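Local atomic coordinates of tannase (Lactobacillus plantarum, PDB entry 3WA7), a protein that catalyses the hydrolysis of ester bonds in tannins, releasing gallic acid, and belongs to the alpha/beta-hydrolase superfamily. Residues N224-Y229 and M342-A347; Q230-T235 and K242-S247. All blocks are in the same frame, centred on the assembly; numbering follows the deposited sequence.

Contact 1. Residues N224-Y229 and M342-A347; sequences NDWHRY and MKAVPA
R228 touches M342 and K343 from CB to its guanidinium. Its CB lies 3.8 Å from CG of M342, a selenomethionine in this labelled protein, and the two side chains cross at about a right angle. R228 CD rests 3.6 Å from M342 O, a buried carbonyl oxygen with no hydrogen-bonding partner in the model. The chain then bends at chi3 (-62°), bringing the guanidinium over K343: CG of K343 sits against one face, 3.6 Å from R228 NH1, while M342 CE comes obliquely to 3.6 Å from R228 NH2. At the edge, in plane, a water bridges R228 NH1 (3.2 Å) to A347 O (2.9 Å). K343 NZ, near the guanidinium but not touching it, bonds D421 O and a glycerol.

A344 CB lies over the W226 five-membered ring, 4.2 Å from its centroid, in a CH-pi contact. No direct hydrogen bond joins the segments; M342 CA makes a C-H...O contact with H227 O (3.3 Å). K343 and M342 lie near, without touching, the probable nucleophile elbow and Ser-His-Asp triad respectively. Strand 225-232, paired with strand 241-249, thus lies against the loop 342-347, whose start is bonded by Y216 of helix 209-220 and whose A344-P346 meet helix 252-271.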
# COMPACT_ATOMS: atom_id res chain seq x y z
N ASN A 224 -3.70 1.14 27.15
CA ASN A 224 -2.30 0.91 27.49
C ASN A 224 -1.68 -0.46 27.30
O ASN A 224 -0.48 -0.63 27.54
CB ASN A 224 -2.06 1.40 28.91
CG ASN A 224 -2.45 2.86 29.09
OD1 ASN A 224 -2.16 3.69 28.24
ND2 ASN A 224 -3.12 3.16 30.20
N ASP A 225 -2.46 -1.45 26.90
CA ASP A 225 -1.88 -2.76 26.65
C ASP A 225 -1.88 -2.97 25.14
O ASP A 225 -2.84 -2.62 24.46
CB ASP A 225 -2.69 -3.86 27.34
CG ASP A 225 -4.17 -3.78 27.06
OD1 ASP A 225 -4.80 -2.77 27.45
OD2 ASP A 225 -4.72 -4.72 26.45
N TRP A 226 -0.79 -3.51 24.62
CA TRP A 226 -0.70 -3.78 23.19
C TRP A 226 -0.54 -5.27 22.96
O TRP A 226 -0.01 -5.99 23.82
CB TRP A 226 0.45 -3.00 22.54
CG TRP A 226 1.77 -3.12 23.23
CD1 TRP A 226 2.26 -2.33 24.23
CD2 TRP A 226 2.79 -4.09 22.95
NE1 TRP A 226 3.52 -2.74 24.58
CE2 TRP A 226 3.87 -3.82 23.81
CE3 TRP A 226 2.90 -5.16 22.05
CZ2 TRP A 226 5.05 -4.58 23.81
CZ3 TRP A 226 4.07 -5.92 22.04
CH2 TRP A 226 5.13 -5.62 22.92
N HIS A 227 -0.98 -5.74 21.80
CA HIS A 227 -0.92 -7.16 21.47
C HIS A 227 -0.61 -7.34 19.99
O HIS A 227 -1.25 -6.74 19.14
CB HIS A 227 -2.27 -7.81 21.77
CG HIS A 227 -2.77 -7.53 23.15
ND1 HIS A 227 -2.43 -8.31 24.24
CD2 HIS A 227 -3.54 -6.52 23.63
CE1 HIS A 227 -2.97 -7.79 25.33
NE2 HIS A 227 -3.64 -6.70 24.99
N ARG A 228 0.38 -8.18 19.68
CA ARG A 228 0.74 -8.44 18.29
C ARG A 228 1.43 -9.79 18.18
O ARG A 228 1.58 -10.51 19.16
CB ARG A 228 1.66 -7.33 17.76
CG ARG A 228 3.03 -7.28 18.43
CD ARG A 228 3.72 -5.94 18.17
NE ARG A 228 3.99 -5.70 16.75
CZ ARG A 228 4.49 -4.56 16.28
NH1 ARG A 228 4.77 -3.56 17.10
NH2 ARG A 228 4.72 -4.42 14.98
N TYR A 229 1.84 -10.13 16.96
CA TYR A 229 2.55 -11.38 16.72
C TYR A 229 3.87 -11.02 16.05
O TYR A 229 3.88 -10.31 15.04
CB TYR A 229 1.74 -12.31 15.81
CG TYR A 229 0.53 -12.92 16.48
CD1 TYR A 229 -0.67 -12.21 16.59
CD2 TYR A 229 0.58 -14.20 17.03
CE1 TYR A 229 -1.77 -12.75 17.24
CE2 TYR A 229 -0.52 -14.75 17.69
CZ TYR A 229 -1.69 -14.02 17.78
OH TYR A 229 -2.79 -14.56 18.44
N MSE A 342 -2.26 -2.61 18.71
CA MSE A 342 -1.25 -3.54 18.22
C MSE A 342 0.17 -3.08 18.53
O MSE A 342 0.96 -3.83 19.11
CB MSE A 342 -1.39 -3.71 16.71
CG MSE A 342 -0.40 -4.67 16.10
SE MSE A 342 -0.41 -4.57 14.18
CE MSE A 342 1.37 -5.21 13.84
N LYS A 343 0.48 -1.85 18.15
CA LYS A 343 1.81 -1.29 18.33
C LYS A 343 1.97 -0.39 19.55
O LYS A 343 1.01 0.22 20.03
CB LYS A 343 2.20 -0.52 17.07
CG LYS A 343 2.20 -1.38 15.81
CD LYS A 343 2.45 -0.56 14.57
CE LYS A 343 2.52 -1.44 13.33
NZ LYS A 343 2.79 -0.65 12.09
N ALA A 344 3.21 -0.31 20.04
CA ALA A 344 3.54 0.52 21.20
C ALA A 344 3.72 1.98 20.77
O ALA A 344 3.26 2.37 19.69
CB ALA A 344 4.81 0.00 21.87
N VAL A 345 4.40 2.77 21.59
CA VAL A 345 4.60 4.19 21.30
C VAL A 345 6.07 4.62 21.28
O VAL A 345 6.81 4.36 22.23
CB VAL A 345 3.87 5.06 22.35
CG1 VAL A 345 3.93 6.52 21.96
CG2 VAL A 345 2.43 4.60 22.49
N PRO A 346 6.52 5.25 20.18
CA PRO A 346 5.76 5.57 18.98
C PRO A 346 5.58 4.29 18.17
O PRO A 346 6.44 3.40 18.22
CB PRO A 346 6.65 6.58 18.25
CG PRO A 346 7.46 7.20 19.36
CD PRO A 346 7.79 6.00 20.20
N ALA A 347 4.48 4.18 17.44
CA ALA A 347 4.21 2.98 16.65
C ALA A 347 5.08 2.83 15.40
O ALA A 347 5.32 1.71 14.94
CB ALA A 347 2.73 2.93 16.26
O HOH W 1 6.04 -0.70 16.34

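Contact 2. Residues Q230-T235 and K242-S247; sequences QPVAGT and KFEPVS
Q230 and E244 pair through two backbone hydrogen bonds, Q230 N to E244 O (3.0 Å) and E244 N to Q230 O (3.1 Å), the hydrogen-bonded pair of an antiparallel hairpin. Further toward the turn, V232 N donates to K242 O, and K242 N to G234 O at 2.9 Å. Between the Q230-E244 pair and the V232-K242 bond, P231, which has no N-H to give, stands opposite F243 as a non-hydrogen-bonded pair; its CA makes a C-H...O contact with K242 O.

One side chain adds a polar bond. The K242 chain runs out extended and then turns at chi4 (63°), which brings NZ back to T235 O at 2.7 Å, above the carbonyl plane. On the way its CG passes beside the G234 carbonyl carbon, where the chain rounds a corner; the backbone conformation of G234 (phi 99°) leaves no room for a side chain between the carbonyl before it and K242 NZ.

Van der Waals contacts lie on both faces. P231 CD meets F243 CE2 at 3.9 Å, the two side chains crossing obliquely. On the face of Q230, V232 and E244, the valine and glutamate cross at about a right angle, and both methyls of V232, CG1 and CG2, pack 3.5 Å from the carboxylate oxygen OE2 of E244. Q230 lays its CG 3.6 Å from V246 CG1.

The chemistry is that of an exposed hairpin. Main-chain bonds carry the pairing, the lysine ammonium adds a bond to T235 O beyond the corner at A233-G234, and no salt bridge joins the two segments, so the register probably rests on main-chain bonds rather than on charge pairing.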
# COMPACT_ATOMS: atom_id res chain seq x y z
N GLN A 230 4.97 -11.49 16.62
CA GLN A 230 6.28 -11.20 16.04
C GLN A 230 6.85 -12.44 15.37
O GLN A 230 6.81 -13.53 15.93
CB GLN A 230 7.25 -10.70 17.11
CG GLN A 230 7.69 -11.75 18.11
CD GLN A 230 8.88 -11.30 18.94
OE1 GLN A 230 8.81 -10.30 19.65
NE2 GLN A 230 9.98 -12.04 18.84
N PRO A 231 7.38 -12.28 14.15
CA PRO A 231 7.95 -13.41 13.43
C PRO A 231 9.17 -13.96 14.16
O PRO A 231 9.93 -13.21 14.78
CB PRO A 231 8.31 -12.80 12.08
CG PRO A 231 8.63 -11.38 12.42
CD PRO A 231 7.52 -11.03 13.38
N VAL A 232 9.34 -15.28 14.11
CA VAL A 232 10.46 -15.93 14.77
C VAL A 232 11.10 -16.93 13.81
O VAL A 232 10.66 -17.07 12.67
CB VAL A 232 10.02 -16.66 16.05
CG1 VAL A 232 9.46 -15.65 17.05
CG2 VAL A 232 8.99 -17.72 15.73
N ALA A 233 12.14 -17.62 14.27
CA ALA A 233 12.82 -18.60 13.43
C ALA A 233 11.85 -19.69 13.01
O ALA A 233 10.97 -20.09 13.77
CB ALA A 233 14.00 -19.20 14.19
N GLY A 234 12.01 -20.17 11.78
CA GLY A 234 11.14 -21.22 11.28
C GLY A 234 10.04 -20.66 10.40
O GLY A 234 9.75 -19.47 10.43
N THR A 235 9.43 -21.54 9.61
CA THR A 235 8.36 -21.11 8.71
C THR A 235 7.20 -22.09 8.73
O THR A 235 7.36 -23.26 9.07
CB THR A 235 8.87 -21.01 7.26
OG1 THR A 235 9.26 -22.31 6.80
CG2 THR A 235 10.05 -20.07 7.16
N LYS A 242 7.14 -18.30 11.06
CA LYS A 242 6.32 -18.69 12.21
C LYS A 242 6.17 -17.45 13.08
O LYS A 242 7.06 -16.60 13.12
CB LYS A 242 7.00 -19.80 13.01
CG LYS A 242 7.10 -21.13 12.28
CD LYS A 242 7.55 -22.23 13.22
CE LYS A 242 7.65 -23.57 12.51
NZ LYS A 242 8.68 -23.55 11.43
N PHE A 243 5.04 -17.35 13.78
CA PHE A 243 4.80 -16.22 14.66
C PHE A 243 4.55 -16.63 16.10
O PHE A 243 4.08 -17.74 16.38
CB PHE A 243 3.60 -15.40 14.17
CG PHE A 243 3.84 -14.66 12.89
CD1 PHE A 243 3.71 -15.30 11.66
CD2 PHE A 243 4.20 -13.32 12.91
CE1 PHE A 243 3.93 -14.62 10.47
CE2 PHE A 243 4.43 -12.62 11.72
CZ PHE A 243 4.29 -13.27 10.50
N GLU A 244 4.88 -15.73 17.01
CA GLU A 244 4.67 -15.95 18.43
C GLU A 244 3.97 -14.72 18.98
O GLU A 244 4.35 -13.59 18.68
CB GLU A 244 6.00 -16.16 19.14
CG GLU A 244 6.54 -17.58 19.01
CD GLU A 244 7.86 -17.76 19.74
OE1 GLU A 244 7.99 -17.26 20.88
OE2 GLU A 244 8.77 -18.40 19.17
N PRO A 245 2.91 -14.93 19.78
CA PRO A 245 2.18 -13.80 20.36
C PRO A 245 3.03 -13.04 21.36
O PRO A 245 3.76 -13.64 22.16
CB PRO A 245 0.97 -14.47 21.00
CG PRO A 245 1.54 -15.78 21.46
CD PRO A 245 2.36 -16.21 20.26
N VAL A 246 2.96 -11.72 21.31
CA VAL A 246 3.71 -10.88 22.22
C VAL A 246 2.82 -9.73 22.66
O VAL A 246 1.99 -9.24 21.89
CB VAL A 246 4.98 -10.31 21.55
CG1 VAL A 246 5.94 -11.45 21.22
CG2 VAL A 246 4.62 -9.56 20.29
N SER A 247 2.98 -9.30 23.90
CA SER A 247 2.18 -8.20 24.43
C SER A 247 2.97 -7.42 25.45
O SER A 247 4.05 -7.83 25.87
CB SER A 247 0.90 -8.74 25.07
OG SER A 247 1.19 -9.56 26.18

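Coming from helix 209-220, the chain enters strand 225-232, turns, and runs back along strand 241-249; contact 2 closes that hairpin across only six intervening residues. The chain then travels through helices 252-271 and 291-309, the small hairpin of strands 320-323 and 326-330, and helix 332-339 before contact 1 brings the loop 342-347 back to the first half of the same strand. This closes a loop of 112 residues, and contact 2 is nested wholly inside it. Strand 225-232 serves both contacts, and a probable backbone hydrogen bond from V246 N to R228 O joins them. Together they tie the two-stranded sheet to the loop leading on to helix 356-360.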